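Local coordinates for N-acetylcysteine deacetylase (PDB 1YSJ), which probably hydrolyses N-acetylcysteine to acetate and cysteine at a site binding two divalent metal ions, serving a pathway that breaks down S-(2-succino)cysteine for its sulfur, at residues G275-F280 and Q286-H291; E290-V295 and F309-Y314; D204-V209 and A251-T256; R150-P155 and A352-K357. The protein carries 1 engineered substitution. All blocks are in the same frame, centred on the assembly; numbering follows the deposited sequence.

Overall arrangement
Contacts 1, 2 and 3 illustrate how one small core is assembled from several local packings, whereas contact 4 belongs to another domain. The first three have centres 7 to 8 Å apart in the four-stranded sheet and overlying helix of the dimerisation domain, and V277, M292, F206 and W311 join them into one hydrophobic cluster. On the far side of that sheet, residues of contacts 1 and 3 meet W264 of the second subunit, as does Y314 of contact 2. Contact 4 lies in the catalytic domain, its centre 24 to 28 Å from the others. Its Q154 side chain comes about 9 Å from a bound nickel ion of the dinuclear site formed by C122, H124, E158, H182 and H374.

Contact 1: G275-F280 and Q286-H291; sequences GTVRTF and QAVPEH
V277 and V288 show how two branched side chains can settle against each other by gliding rather than colliding: they slide past in opposite directions, so that V277 CG1 comes to rest 3.7 Å from V288 CG2. T279 approaches the same methyl differently. Its side chain and that of V288 point at each other tip to tip, with T279 CG2 at 4.1 Å from V288 CG2. One branch of one helix residue thus serves both strand-side partners, and it can do so because V288 (chi1 -73°) places CG2 between its backbone N and carbonyl carbon, the crowded position, while CG1 swings out beside the N. In V277 the division of labour is just as clear: CG1, anti to the backbone N at chi1 -173°, faces V288, whereas CG2 turns to M292 and W311. T279 keeps its two ends apart, the methyl for the helix and OG1 for a hydrogen bond with S202 OG. The backbones stay 8.2 Å apart at V277 CA and V288 CA, and the helix is kinked just beyond, where P289 has no N-H to give. V288 also rests on A251, and T276 packs on W264 of the second subunit. Strand 270-278, helix 282-302 and strand 306-320 form a split beta-alpha-beta crossover, with strand 197-211 between the two parallel strands, as in the ferredoxin-like fold of M20 dimerisation domains.

Contact 2: E290-V295 and F309-Y314; sequences EHMRRV and FKWFPY
F309 meets M292 and R293, and W311 meets M292, from a strand that is firmly tied to its neighbour: F312 N gives a backbone hydrogen bond to R205 O of strand 197-211. Across to the helix the contact is made by carbon, selenium and a guanidinium group instead. F309 carries most of it. With CG anti to the backbone N (chi1 -174°), its ring stands up toward the helix, and the backbone of R293 passes over one face, offset toward the rim, CA 4.2 Å above the plane. M292, a selenomethionine, crosses the phenylalanine at about a right angle, CB 3.8 Å from F309 CE1. A bend at its chi3 turns CE back to 4.1 Å from the same F309 CE1, while SE lies 4.4 Å from W311 CZ3. This is the packing of the two-layer alpha/beta sandwich in a ferredoxin-like domain, segment 290-295 running nearly antiparallel to segment 309-314 of the edge strand, at 162° with axes 9.4 Å apart at closest approach. With an alanine in place of F309, M292 CB and CE would probably lose the surface they rest on and the R293 side chain would be freer to turn. The extended R293 chain crosses the phenylalanine obliquely, its guanidinium plane 60° from the ring and NH1 3.9 Å from F309 CD2. Its NE has a long, weak ion pair with E297.

Contact 3: D204-V209 and A251-T256; sequences DRFEIV and AVVSIT
F206 reaches V253 and I255 from two strands away, and its conformation explains how. Its chi1 of 73° lodges CG between the backbone N and carbonyl carbon and lays the ring across the intervening strand 270-278. The residue it passes over is G275, which has no side chain to obstruct it: F206 CE1 is 3.7 Å from G275 CA. This arrangement, an aromatic ring laid over a cross-strand glycine, is a recognised pairing in antiparallel sheets, and here G275 O also accepts the F206 N-H. Beyond the glycine the far end of the ring finds two aliphatic groups, both crossing it at about a right angle. V253, whose CG1 is anti to the backbone N (chi1 177°), brings that methyl obliquely to 3.9 Å from F206 CE1. I255 turns the other way about its first torsion: CG1 lies beside the backbone N and meets the ring at its edge, in plane, 3.8 Å from F206 CZ. Between these two, S254 directs its side chain away, leaving S254 O obliquely 4.3 Å from F206 CE1. The two strand segments diverge by 58°, with axes 9.0 Å apart at closest approach. Helix 282-302 lies over this face, its M292 touching both F206 and V253. W311 of strand 306-320 closes on F206 from the edge of the sheet, and I255 packs on I227 of the second subunit.

Contact 4: R150-P155 and A352-K357; sequences RFIFQP and ALYQEK
From A352 to K357 the chain offers segment 150-155 a single side chain, Y354, and it meets I152 and Q154. A352, in a weakly bonded helix that begins just before it, packs on V318, and L353 touches R164 of helix 162-168. Y354 then turns inward with CG anti to its carbonyl carbon, which carries the phenol to the strand. Its OH donates a hydrogen bond of 2.7 Å to Q154 OE1. That oxygen sits at the ring's edge, near its plane, while the amide and ring planes are 60° apart; the bond meets the C=O at 117°, with the donor tilted 34° from the carbonyl plane. I152 slides past the tyrosine in the opposite direction, CG2 3.9 Å from Y354 OH. The strand belongs to the mixed beta sheet of the alpha/beta catalytic domain of M20 enzymes, and at this end the side chain of Q154 comes about 7 Å from that of the nickel ligand H124. The buried amide is engaged at both atoms: OE1 also accepts R95 NE, and Q154 NE2 gives to D350 OD1 and, weakly, to P155 O at 3.4 Å. A leucine in place of Q154 would probably leave Y354 OH and R95 without their common acceptor and D350 OD1 without the amide N-H it accepts. Further on, E356 packs on P316, and K357 N bonds back to Y354 O at 3.0 Å.

Contact 1: G275-F280 and Q286-H291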
# COMPACT_ATOMS: atom_id res chain seq x y z
N GLY A 275 -3.95 -11.59 -1.14
CA GLY A 275 -3.48 -12.63 -0.24
C GLY A 275 -3.86 -14.02 -0.70
O GLY A 275 -4.24 -14.23 -1.85
N THR A 276 -3.77 -14.98 0.23
CA THR A 276 -4.02 -16.37 -0.08
C THR A 276 -5.07 -16.98 0.83
O THR A 276 -5.22 -16.58 1.99
CB THR A 276 -2.74 -17.24 0.01
OG1 THR A 276 -2.06 -16.95 1.24
CG2 THR A 276 -1.81 -16.95 -1.15
N VAL A 277 -5.79 -17.95 0.28
CA VAL A 277 -6.69 -18.79 1.05
C VAL A 277 -6.14 -20.22 1.05
O VAL A 277 -5.67 -20.72 0.03
CB VAL A 277 -8.12 -18.77 0.46
CG1 VAL A 277 -9.08 -19.52 1.37
CG2 VAL A 277 -8.59 -17.34 0.27
N ARG A 278 -6.17 -20.85 2.22
CA ARG A 278 -5.73 -22.22 2.38
C ARG A 278 -6.81 -23.07 3.04
O ARG A 278 -7.30 -22.75 4.13
CB ARG A 278 -4.42 -22.28 3.18
CG ARG A 278 -3.27 -21.60 2.46
CD ARG A 278 -1.99 -21.59 3.26
NE ARG A 278 -0.95 -20.83 2.57
CZ ARG A 278 0.35 -20.85 2.88
NH1 ARG A 278 1.20 -20.12 2.17
NH2 ARG A 278 0.79 -21.60 3.88
N THR A 279 -7.22 -24.13 2.34
CA THR A 279 -8.24 -25.06 2.83
C THR A 279 -7.72 -26.50 2.77
O THR A 279 -6.72 -26.77 2.11
CB THR A 279 -9.53 -24.99 1.98
OG1 THR A 279 -9.32 -25.68 0.74
CG2 THR A 279 -9.96 -23.55 1.71
N PHE A 280 -8.41 -27.40 3.45
CA PHE A 280 -8.08 -28.82 3.40
C PHE A 280 -9.17 -29.67 2.76
O PHE A 280 -8.89 -30.75 2.24
CB PHE A 280 -7.70 -29.35 4.79
CG PHE A 280 -6.33 -28.91 5.25
CD1 PHE A 280 -5.19 -29.58 4.82
CD2 PHE A 280 -6.18 -27.80 6.08
CE1 PHE A 280 -3.92 -29.17 5.22
CE2 PHE A 280 -4.92 -27.38 6.49
CZ PHE A 280 -3.79 -28.06 6.06
N GLN A 286 -14.40 -24.21 -2.32
CA GLN A 286 -15.42 -23.72 -3.25
C GLN A 286 -16.41 -22.77 -2.57
O GLN A 286 -17.11 -22.02 -3.25
CB GLN A 286 -16.17 -24.90 -3.90
CG GLN A 286 -15.30 -25.83 -4.74
CD GLN A 286 -14.64 -25.14 -5.92
OE1 GLN A 286 -15.30 -24.57 -6.79
NE2 GLN A 286 -13.31 -25.19 -5.96
N ALA A 287 -16.47 -22.81 -1.24
CA ALA A 287 -17.41 -21.98 -0.47
C ALA A 287 -16.82 -20.69 0.10
O ALA A 287 -17.55 -19.72 0.31
CB ALA A 287 -18.07 -22.81 0.63
N VAL A 288 -15.51 -20.68 0.35
CA VAL A 288 -14.86 -19.50 0.95
C VAL A 288 -14.79 -18.25 0.05
O VAL A 288 -14.99 -17.15 0.57
CB VAL A 288 -13.47 -19.81 1.59
CG1 VAL A 288 -13.64 -20.59 2.88
CG2 VAL A 288 -12.55 -20.54 0.62
N PRO A 289 -14.51 -18.40 -1.26
CA PRO A 289 -14.48 -17.18 -2.10
C PRO A 289 -15.80 -16.41 -2.10
O PRO A 289 -15.78 -15.18 -2.03
CB PRO A 289 -14.15 -17.71 -3.50
CG PRO A 289 -14.44 -19.17 -3.46
CD PRO A 289 -14.18 -19.60 -2.05
N GLU A 290 -16.92 -17.12 -2.17
CA GLU A 290 -18.24 -16.50 -2.12
C GLU A 290 -18.52 -15.86 -0.77
O GLU A 290 -19.14 -14.80 -0.70
CB GLU A 290 -19.34 -17.52 -2.47
CG GLU A 290 -19.53 -17.76 -3.97
CD GLU A 290 -20.31 -16.66 -4.68
OE1 GLU A 290 -20.75 -15.68 -4.02
OE2 GLU A 290 -20.50 -16.77 -5.91
N HIS A 291 -18.07 -16.51 0.30
CA HIS A 291 -18.22 -15.97 1.65
C HIS A 291 -17.37 -14.71 1.84
O HIS A 291 -17.79 -13.76 2.49
CB HIS A 291 -17.86 -17.03 2.70
CG HIS A 291 -18.40 -16.72 4.07
ND1 HIS A 291 -19.66 -17.10 4.48
CD2 HIS A 291 -17.84 -16.06 5.12
CE1 HIS A 291 -19.86 -16.69 5.72
NE2 HIS A 291 -18.77 -16.06 6.13

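Contact 2: E290-V295 and F309-Y314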
# COMPACT_ATOMS: atom_id res chain seq x y z
N GLU A 290 -16.92 -17.12 -2.17
CA GLU A 290 -18.24 -16.50 -2.12
C GLU A 290 -18.52 -15.86 -0.77
O GLU A 290 -19.14 -14.80 -0.70
CB GLU A 290 -19.34 -17.52 -2.47
CG GLU A 290 -19.53 -17.76 -3.97
CD GLU A 290 -20.31 -16.66 -4.68
OE1 GLU A 290 -20.75 -15.68 -4.02
OE2 GLU A 290 -20.50 -16.77 -5.91
N HIS A 291 -18.07 -16.51 0.30
CA HIS A 291 -18.22 -15.97 1.65
C HIS A 291 -17.37 -14.71 1.84
O HIS A 291 -17.79 -13.76 2.49
CB HIS A 291 -17.86 -17.03 2.70
CG HIS A 291 -18.40 -16.72 4.07
ND1 HIS A 291 -19.66 -17.10 4.48
CD2 HIS A 291 -17.84 -16.06 5.12
CE1 HIS A 291 -19.86 -16.69 5.72
NE2 HIS A 291 -18.77 -16.06 6.13
N MSE A 292 -16.18 -14.71 1.24
CA MSE A 292 -15.27 -13.56 1.27
C MSE A 292 -15.80 -12.42 0.41
O MSE A 292 -15.57 -11.25 0.72
CB MSE A 292 -13.89 -13.96 0.78
CG MSE A 292 -13.14 -14.92 1.69
SE MSE A 292 -11.37 -15.34 0.99
CE MSE A 292 -10.57 -13.56 1.13
N ARG A 293 -16.48 -12.77 -0.67
CA ARG A 293 -17.09 -11.81 -1.59
C ARG A 293 -18.26 -11.12 -0.91
O ARG A 293 -18.38 -9.89 -0.98
CB ARG A 293 -17.56 -12.53 -2.86
CG ARG A 293 -18.02 -11.62 -3.98
CD ARG A 293 -18.83 -12.41 -5.00
NE ARG A 293 -18.79 -11.80 -6.33
CZ ARG A 293 -17.87 -12.06 -7.26
NH1 ARG A 293 -16.89 -12.92 -7.02
NH2 ARG A 293 -17.94 -11.46 -8.44
N ARG A 294 -19.12 -11.91 -0.26
CA ARG A 294 -20.30 -11.41 0.44
C ARG A 294 -19.92 -10.40 1.52
O ARG A 294 -20.53 -9.34 1.62
CB ARG A 294 -21.08 -12.58 1.06
CG ARG A 294 -22.51 -12.25 1.50
CD ARG A 294 -23.19 -13.45 2.17
NE ARG A 294 -23.41 -14.57 1.25
CZ ARG A 294 -22.64 -15.66 1.19
NH1 ARG A 294 -21.60 -15.81 2.00
NH2 ARG A 294 -22.93 -16.62 0.32
N VAL A 295 -18.89 -10.74 2.29
CA VAL A 295 -18.35 -9.90 3.36
C VAL A 295 -17.78 -8.59 2.82
O VAL A 295 -18.07 -7.51 3.34
CB VAL A 295 -17.27 -10.67 4.19
CG1 VAL A 295 -16.41 -9.73 5.03
CG2 VAL A 295 -17.92 -11.73 5.08
N PHE A 309 -13.96 -8.25 -6.33
CA PHE A 309 -13.32 -9.46 -5.81
C PHE A 309 -12.82 -10.32 -6.96
O PHE A 309 -13.58 -10.68 -7.85
CB PHE A 309 -14.29 -10.26 -4.92
CG PHE A 309 -13.65 -11.43 -4.23
CD1 PHE A 309 -13.07 -11.28 -2.98
CD2 PHE A 309 -13.64 -12.69 -4.83
CE1 PHE A 309 -12.48 -12.37 -2.33
CE2 PHE A 309 -13.05 -13.78 -4.19
CZ PHE A 309 -12.47 -13.62 -2.94
N LYS A 310 -11.53 -10.63 -6.93
CA LYS A 310 -10.92 -11.49 -7.95
C LYS A 310 -10.30 -12.73 -7.31
O LYS A 310 -9.67 -12.65 -6.26
CB LYS A 310 -9.87 -10.72 -8.75
CG LYS A 310 -10.44 -9.70 -9.72
CD LYS A 310 -9.40 -9.26 -10.73
CE LYS A 310 -9.94 -8.17 -11.64
NZ LYS A 310 -8.99 -7.84 -12.74
N TRP A 311 -10.49 -13.87 -7.96
CA TRP A 311 -10.06 -15.16 -7.44
C TRP A 311 -9.15 -15.86 -8.45
O TRP A 311 -9.52 -16.02 -9.61
CB TRP A 311 -11.29 -16.01 -7.13
CG TRP A 311 -11.03 -17.36 -6.51
CD1 TRP A 311 -11.03 -18.57 -7.15
CD2 TRP A 311 -10.76 -17.63 -5.13
NE1 TRP A 311 -10.77 -19.58 -6.25
CE2 TRP A 311 -10.61 -19.03 -5.01
CE3 TRP A 311 -10.64 -16.82 -3.99
CZ2 TRP A 311 -10.33 -19.65 -3.78
CZ3 TRP A 311 -10.36 -17.44 -2.77
CH2 TRP A 311 -10.21 -18.84 -2.68
N PHE A 312 -7.97 -16.26 -8.00
CA PHE A 312 -6.99 -16.91 -8.88
C PHE A 312 -6.49 -18.23 -8.31
O PHE A 312 -5.60 -18.24 -7.46
CB PHE A 312 -5.80 -15.98 -9.16
CG PHE A 312 -6.19 -14.59 -9.60
CD1 PHE A 312 -6.27 -13.56 -8.67
CD2 PHE A 312 -6.47 -14.32 -10.93
CE1 PHE A 312 -6.63 -12.28 -9.06
CE2 PHE A 312 -6.84 -13.04 -11.33
CZ PHE A 312 -6.91 -12.02 -10.39
N PRO A 313 -7.07 -19.35 -8.77
CA PRO A 313 -6.66 -20.68 -8.31
C PRO A 313 -5.19 -20.98 -8.60
O PRO A 313 -4.69 -20.70 -9.70
CB PRO A 313 -7.57 -21.63 -9.11
CG PRO A 313 -8.74 -20.79 -9.49
CD PRO A 313 -8.17 -19.44 -9.75
N TYR A 314 -4.51 -21.53 -7.60
CA TYR A 314 -3.08 -21.81 -7.67
C TYR A 314 -2.86 -23.32 -7.51
O TYR A 314 -2.37 -23.97 -8.44
CB TYR A 314 -2.36 -21.00 -6.58
CG TYR A 314 -0.84 -21.07 -6.58
CD1 TYR A 314 -0.08 -20.45 -7.57
CD2 TYR A 314 -0.16 -21.71 -5.54
CE1 TYR A 314 1.31 -20.50 -7.55
CE2 TYR A 314 1.23 -21.77 -5.51
CZ TYR A 314 1.96 -21.16 -6.51
OH TYR A 314 3.33 -21.22 -6.47

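Contact 3: D204-V209 and A251-T256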
# COMPACT_ATOMS: atom_id res chain seq x y z
N ASP A 204 -4.71 -20.64 -2.94
CA ASP A 204 -5.42 -19.81 -3.90
C ASP A 204 -5.15 -18.35 -3.62
O ASP A 204 -5.04 -17.94 -2.46
CB ASP A 204 -6.92 -20.09 -3.86
CG ASP A 204 -7.26 -21.50 -4.32
OD1 ASP A 204 -8.02 -22.19 -3.62
OD2 ASP A 204 -6.75 -21.93 -5.37
N ARG A 205 -5.05 -17.58 -4.69
CA ARG A 205 -4.78 -16.15 -4.61
C ARG A 205 -6.09 -15.38 -4.73
O ARG A 205 -6.97 -15.77 -5.49
CB ARG A 205 -3.81 -15.75 -5.73
CG ARG A 205 -3.17 -14.38 -5.57
CD ARG A 205 -2.28 -14.04 -6.76
NE ARG A 205 -3.04 -13.62 -7.93
CZ ARG A 205 -2.52 -13.43 -9.14
NH1 ARG A 205 -1.23 -13.61 -9.36
NH2 ARG A 205 -3.31 -13.05 -10.14
N PHE A 206 -6.21 -14.30 -3.97
CA PHE A 206 -7.35 -13.39 -4.12
C PHE A 206 -6.90 -11.93 -4.15
O PHE A 206 -5.85 -11.60 -3.60
CB PHE A 206 -8.40 -13.60 -3.02
CG PHE A 206 -7.99 -13.10 -1.66
CD1 PHE A 206 -7.37 -13.96 -0.76
CD2 PHE A 206 -8.23 -11.78 -1.29
CE1 PHE A 206 -6.99 -13.50 0.50
CE2 PHE A 206 -7.85 -11.32 -0.03
CZ PHE A 206 -7.23 -12.18 0.86
N GLU A 207 -7.69 -11.08 -4.80
CA GLU A 207 -7.45 -9.65 -4.86
C GLU A 207 -8.77 -8.90 -4.67
O GLU A 207 -9.77 -9.22 -5.32
CB GLU A 207 -6.81 -9.27 -6.20
CG GLU A 207 -6.55 -7.77 -6.38
CD GLU A 207 -6.11 -7.40 -7.80
OE1 GLU A 207 -6.26 -6.22 -8.17
OE2 GLU A 207 -5.61 -8.29 -8.53
N ILE A 208 -8.78 -7.92 -3.78
CA ILE A 208 -9.95 -7.06 -3.58
C ILE A 208 -9.60 -5.59 -3.80
O ILE A 208 -8.68 -5.06 -3.18
CB ILE A 208 -10.60 -7.23 -2.19
CG1 ILE A 208 -10.82 -8.71 -1.88
CG2 ILE A 208 -11.92 -6.47 -2.12
CD1 ILE A 208 -11.34 -8.98 -0.49
N VAL A 209 -10.34 -4.95 -4.71
CA VAL A 209 -10.23 -3.52 -4.96
C VAL A 209 -11.47 -2.81 -4.41
O VAL A 209 -12.60 -3.18 -4.75
CB VAL A 209 -10.06 -3.21 -6.48
CG1 VAL A 209 -10.01 -1.70 -6.73
CG2 VAL A 209 -8.81 -3.88 -7.04
N ALA A 251 -11.09 -22.68 6.85
CA ALA A 251 -10.07 -22.10 5.98
C ALA A 251 -9.25 -21.04 6.71
O ALA A 251 -9.70 -20.47 7.71
CB ALA A 251 -10.71 -21.50 4.75
N VAL A 252 -8.05 -20.78 6.20
CA VAL A 252 -7.19 -19.73 6.74
C VAL A 252 -6.98 -18.66 5.68
O VAL A 252 -6.35 -18.90 4.64
CB VAL A 252 -5.82 -20.28 7.23
CG1 VAL A 252 -5.04 -19.19 7.95
CG2 VAL A 252 -6.02 -21.49 8.14
N VAL A 253 -7.51 -17.47 5.95
CA VAL A 253 -7.35 -16.32 5.07
C VAL A 253 -6.15 -15.50 5.54
O VAL A 253 -6.10 -15.05 6.68
CB VAL A 253 -8.63 -15.46 4.98
CG1 VAL A 253 -8.39 -14.23 4.11
CG2 VAL A 253 -9.78 -16.28 4.43
N SER A 254 -5.19 -15.33 4.65
CA SER A 254 -3.97 -14.61 4.95
C SER A 254 -3.78 -13.46 3.96
O SER A 254 -3.42 -13.68 2.81
CB SER A 254 -2.77 -15.57 4.93
OG SER A 254 -1.56 -14.90 5.22
N ILE A 255 -4.07 -12.25 4.42
CA ILE A 255 -3.87 -11.04 3.63
C ILE A 255 -2.40 -10.64 3.72
O ILE A 255 -1.87 -10.44 4.81
CB ILE A 255 -4.78 -9.88 4.11
CG1 ILE A 255 -6.26 -10.27 3.98
CG2 ILE A 255 -4.50 -8.58 3.33
CD1 ILE A 255 -7.19 -9.48 4.87
N THR A 256 -1.76 -10.52 2.56
CA THR A 256 -0.31 -10.33 2.48
C THR A 256 0.10 -8.96 1.93
O THR A 256 1.23 -8.52 2.14
CB THR A 256 0.36 -11.45 1.63
OG1 THR A 256 -0.27 -11.52 0.35
CG2 THR A 256 0.24 -12.80 2.33

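Contact 4: R150-P155 and A352-K357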
# COMPACT_ATOMS: atom_id res chain seq x y z
N ARG A 150 6.54 -45.85 -14.34
CA ARG A 150 7.03 -44.66 -14.99
C ARG A 150 7.62 -43.72 -13.94
O ARG A 150 6.98 -43.43 -12.92
CB ARG A 150 5.89 -43.99 -15.76
CG ARG A 150 6.33 -43.07 -16.87
CD ARG A 150 5.16 -42.72 -17.77
NE ARG A 150 4.80 -43.83 -18.65
CZ ARG A 150 3.69 -43.88 -19.38
NH1 ARG A 150 2.81 -42.89 -19.34
NH2 ARG A 150 3.47 -44.94 -20.16
N PHE A 151 8.85 -43.26 -14.17
CA PHE A 151 9.51 -42.34 -13.25
C PHE A 151 9.46 -40.91 -13.78
O PHE A 151 9.81 -40.65 -14.93
CB PHE A 151 10.96 -42.77 -12.97
CG PHE A 151 11.06 -44.11 -12.30
CD1 PHE A 151 11.06 -45.28 -13.05
CD2 PHE A 151 11.15 -44.19 -10.92
CE1 PHE A 151 11.15 -46.52 -12.43
CE2 PHE A 151 11.24 -45.43 -10.29
CZ PHE A 151 11.23 -46.60 -11.04
N ILE A 152 9.02 -40.01 -12.92
CA ILE A 152 8.83 -38.61 -13.26
C ILE A 152 9.78 -37.75 -12.44
O ILE A 152 9.66 -37.65 -11.21
CB ILE A 152 7.35 -38.17 -13.02
CG1 ILE A 152 6.40 -39.00 -13.89
CG2 ILE A 152 7.16 -36.67 -13.28
CD1 ILE A 152 4.94 -38.90 -13.48
N PHE A 153 10.75 -37.15 -13.12
CA PHE A 153 11.65 -36.20 -12.50
C PHE A 153 11.21 -34.81 -12.95
O PHE A 153 11.53 -34.35 -14.04
CB PHE A 153 13.12 -36.52 -12.82
CG PHE A 153 13.56 -37.86 -12.29
CD1 PHE A 153 13.44 -39.01 -13.06
CD2 PHE A 153 14.09 -37.98 -11.01
CE1 PHE A 153 13.83 -40.25 -12.58
CE2 PHE A 153 14.50 -39.22 -10.50
CZ PHE A 153 14.37 -40.36 -11.29
N GLN A 154 10.44 -34.17 -12.08
CA GLN A 154 9.65 -33.01 -12.43
C GLN A 154 10.35 -31.69 -12.14
O GLN A 154 10.83 -31.47 -11.03
CB GLN A 154 8.32 -33.07 -11.67
CG GLN A 154 7.44 -31.84 -11.84
CD GLN A 154 6.51 -31.62 -10.68
OE1 GLN A 154 5.71 -32.50 -10.32
NE2 GLN A 154 6.58 -30.43 -10.08
N PRO A 155 10.39 -30.78 -13.13
CA PRO A 155 10.95 -29.45 -12.89
C PRO A 155 9.94 -28.56 -12.18
O PRO A 155 8.76 -28.89 -12.14
CB PRO A 155 11.20 -28.92 -14.30
CG PRO A 155 10.12 -29.56 -15.13
CD PRO A 155 9.88 -30.92 -14.52
N ALA A 352 -0.38 -32.33 -6.09
CA ALA A 352 -1.85 -32.31 -5.97
C ALA A 352 -2.55 -32.24 -7.33
O ALA A 352 -3.64 -32.78 -7.50
CB ALA A 352 -2.29 -31.16 -5.09
N LEU A 353 -1.92 -31.56 -8.28
CA LEU A 353 -2.42 -31.47 -9.65
C LEU A 353 -2.54 -32.84 -10.32
O LEU A 353 -3.49 -33.09 -11.06
CB LEU A 353 -1.55 -30.53 -10.49
CG LEU A 353 -1.71 -29.02 -10.31
CD1 LEU A 353 -0.70 -28.30 -11.17
CD2 LEU A 353 -3.13 -28.55 -10.66
N TYR A 354 -1.58 -33.72 -10.05
CA TYR A 354 -1.65 -35.10 -10.54
C TYR A 354 -2.87 -35.83 -9.98
O TYR A 354 -3.56 -36.53 -10.71
CB TYR A 354 -0.39 -35.89 -10.16
CG TYR A 354 0.90 -35.36 -10.74
CD1 TYR A 354 1.98 -35.08 -9.90
CD2 TYR A 354 1.06 -35.16 -12.11
CE1 TYR A 354 3.18 -34.61 -10.41
CE2 TYR A 354 2.26 -34.69 -12.63
CZ TYR A 354 3.31 -34.42 -11.77
OH TYR A 354 4.50 -33.94 -12.27
N GLN A 355 -3.12 -35.64 -8.68
CA GLN A 355 -4.21 -36.31 -7.96
C GLN A 355 -5.61 -35.82 -8.35
O GLN A 355 -6.60 -36.47 -8.02
CB GLN A 355 -4.01 -36.16 -6.45
CG GLN A 355 -2.86 -36.97 -5.88
CD GLN A 355 -2.49 -36.53 -4.48
OE1 GLN A 355 -2.15 -37.36 -3.63
NE2 GLN A 355 -2.57 -35.23 -4.22
N GLU A 356 -5.68 -34.68 -9.03
CA GLU A 356 -6.94 -34.21 -9.61
C GLU A 356 -7.37 -35.10 -10.77
O GLU A 356 -8.55 -35.17 -11.11
CB GLU A 356 -6.82 -32.77 -10.11
CG GLU A 356 -6.96 -31.70 -9.04
CD GLU A 356 -7.29 -30.34 -9.63
OE1 GLU A 356 -8.25 -29.70 -9.15
OE2 GLU A 356 -6.61 -29.91 -10.59
N LYS A 357 -6.40 -35.79 -11.37
CA LYS A 357 -6.62 -36.56 -12.58
C LYS A 357 -6.69 -38.06 -12.32
O LYS A 357 -7.56 -38.75 -12.85
CB LYS A 357 -5.52 -36.25 -13.61
CG LYS A 357 -5.29 -34.76 -13.88
CD LYS A 357 -6.52 -34.08 -14.47
CE LYS A 357 -6.18 -32.70 -15.01
NZ LYS A 357 -7.37 -31.81 -15.04